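Local coordinates for MutT related protein (Methanosarcina mazei, PDB 3GRN) that probably acts as a hydrolase of the MutT-like Nudix family, with a substrate that is not established, at residues A[9-14]-A[43-48]. Residues are numbered along the deposited sequence; the frame is centred on the assembly and turned at random. Where two conformers were deposited one is given.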
loop_
_atom_site.group_PDB
_atom_site.type_symbol
_atom_site.label_atom_id
_atom_site.label_comp_id
_atom_site.label_asym_id
_atom_site.label_seq_id
_atom_site.Cartn_x
_atom_site.Cartn_y
_atom_site.Cartn_z
ATOM N N ILE A 9 1.101 0.864 15.300
ATOM C CA ILE A 9 -0.320 0.522 15.460
ATOM C C ILE A 9 -0.857 0.076 14.095
ATOM O O ILE A 9 -0.643 0.748 13.065
ATOM C CB ILE A 9 -1.174 1.736 16.000
ATOM C CG1 ILE A 9 -0.562 2.342 17.272
ATOM C CG2 ILE A 9 -2.670 1.330 16.212
ATOM C CD1 ILE A 9 -0.439 1.368 18.443
ATOM N N SER A 10 -1.550 -1.055 14.094
ATOM C CA SER A 10 -2.217 -1.550 12.903
ATOM C C SER A 10 -3.673 -1.795 13.218
ATOM O O SER A 10 -4.058 -1.845 14.392
ATOM C CB SER A 10 -1.564 -2.828 12.375
ATOM O OG SER A 10 -0.265 -2.555 11.867
ATOM N N VAL A 11 -4.487 -1.884 12.173
ATOM C CA VAL A 11 -5.906 -2.221 12.312
ATOM C C VAL A 11 -6.314 -3.340 11.346
ATOM O O VAL A 11 -5.853 -3.393 10.203
ATOM C CB VAL A 11 -6.805 -0.976 12.114
ATOM C CG1 VAL A 11 -6.674 -0.020 13.293
ATOM C CG2 VAL A 11 -6.431 -0.231 10.815
ATOM N N TYR A 12 -7.157 -4.246 11.820
ATOM C CA TYR A 12 -7.711 -5.333 10.983
ATOM C C TYR A 12 -9.236 -5.353 11.025
ATOM O O TYR A 12 -9.847 -4.850 11.985
ATOM C CB TYR A 12 -7.129 -6.684 11.384
ATOM C CG TYR A 12 -5.637 -6.719 11.139
ATOM C CD1 TYR A 12 -5.140 -6.963 9.853
ATOM C CD2 TYR A 12 -4.729 -6.442 12.153
ATOM C CE1 TYR A 12 -3.766 -6.980 9.581
ATOM C CE2 TYR A 12 -3.327 -6.437 11.880
ATOM C CZ TYR A 12 -2.873 -6.696 10.583
ATOM O OH TYR A 12 -1.522 -6.717 10.282
ATOM N N ALA A 13 -9.849 -5.922 9.967
ATOM C CA ALA A 13 -11.323 -6.027 9.916
ATOM C C ALA A 13 -11.778 -7.464 9.842
ATOM O O ALA A 13 -11.205 -8.256 9.091
ATOM C CB ALA A 13 -11.872 -5.273 8.729
ATOM N N LEU A 14 -12.807 -7.789 10.628
ATOM C CA LEU A 14 -13.511 -9.066 10.523
ATOM C C LEU A 14 -14.721 -8.833 9.627
ATOM O O LEU A 14 -15.695 -8.187 10.031
ATOM C CB LEU A 14 -14.014 -9.549 11.886
ATOM C CG LEU A 14 -12.976 -9.951 12.912
ATOM C CD1 LEU A 14 -13.698 -10.338 14.222
ATOM C CD2 LEU A 14 -12.100 -11.091 12.422
ATOM N N GLY A 43 -4.068 -3.095 8.066
ATOM C CA GLY A 43 -2.669 -2.714 7.943
ATOM C C GLY A 43 -2.354 -1.561 8.858
ATOM O O GLY A 43 -3.151 -1.249 9.751
ATOM N N LYS A 44 -1.236 -0.886 8.572
ATOM C CA LYS A 44 -0.721 0.164 9.460
ATOM C C LYS A 44 -1.570 1.437 9.446
ATOM O O LYS A 44 -2.039 1.887 8.383
ATOM C CB LYS A 44 0.733 0.511 9.115
ATOM C CG LYS A 44 1.667 -0.669 8.946
ATOM C CD LYS A 44 3.065 -0.171 8.557
ATOM C CE LYS A 44 4.061 -1.305 8.378
ATOM N NZ LYS A 44 4.237 -1.719 6.960
ATOM N N VAL A 45 -1.773 2.024 10.635
ATOM C CA VAL A 45 -2.537 3.280 10.756
ATOM C C VAL A 45 -1.590 4.435 10.389
ATOM O O VAL A 45 -0.429 4.423 10.792
ATOM C CB VAL A 45 -3.146 3.487 12.184
ATOM C CG1 VAL A 45 -3.861 4.831 12.267
ATOM C CG2 VAL A 45 -4.159 2.410 12.484
ATOM N N ASN A 46 -2.080 5.410 9.614
ATOM C CA ASN A 46 -1.226 6.489 9.090
ATOM C C ASN A 46 -1.006 7.558 10.140
ATOM O O ASN A 46 -1.789 7.640 11.106
ATOM C CB ASN A 46 -1.835 7.140 7.832
ATOM C CG ASN A 46 -1.612 6.337 6.570
ATOM O OD1 ASN A 46 -0.709 5.497 6.476
ATOM N ND2 ASN A 46 -2.463 6.576 5.580
ATOM N N PRO A 47 0.066 8.385 9.968
ATOM C CA PRO A 47 0.197 9.572 10.818
ATOM C C PRO A 47 -1.080 10.427 10.776
ATOM O O PRO A 47 -1.629 10.695 9.685
ATOM C CB PRO A 47 1.367 10.335 10.187
ATOM C CG PRO A 47 2.175 9.299 9.491
ATOM C CD PRO A 47 1.195 8.256 9.020
ATOM N N ASP A 48 -1.553 10.806 11.971
ATOM C CA ASP A 48 -2.711 11.706 12.180
ATOM C C ASP A 48 -4.086 11.105 11.866
ATOM O O ASP A 48 -5.088 11.818 11.840
ATOM C CB ASP A 48 -2.523 13.059 11.461
ATOM C CG ASP A 48 -1.188 13.714 11.783
ATOM O OD1 ASP A 48 -0.988 14.128 12.946
ATOM O OD2 ASP A 48 -0.337 13.819 10.870
HETATM O O HOH W 1 0.871 2.882 12.531
#
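Val11 and Gly43 grip each other by both backbone polar groups. Val11 N gives a nearly straight hydrogen bond to Gly43 O (2.8 Å), and Gly43 N returns one to Val11 O that is more bent, 142° at the hydrogen. One step on, Val45 N points almost dead straight at Ile9 O (3.0 Å), extending the ladder past the end of strand 38-44. A water bridges the same Ile9 O to Val45 O, donating to both, so Ile9 O accepts two bonds. Between these pairs, Ser10 faces Lys44 in a non-hydrogen-bonded antiparallel pair, their side chains diverging, and Ser10 CA lies 3.3 Å from Gly43 O in a CA-H...O contact. Gly43 opens the sequence of the Nudix box, 43-64, which here runs from the strand through the turn into helix 51-63, part of the loop-helix-loop motif of Nudix proteins. On the helix side, Val45 has chi1 177°, which puts CG2 beside the backbone N and anti to the carbonyl carbon. This methyl meets Val11 CG1 at 3.6 Å, the two side chains crossing at about a right angle. Ile9 CG2 packs more loosely on the same methyl of Val45. Over Gly43 N lies one face of the Tyr12 ring, with CE1 at 4.2 Å; Phe126 meets that ring edge-to-face. Val11 rests on Val55 and Val45 on Leu51, while Arg57 NH2 bonds Lys44 O.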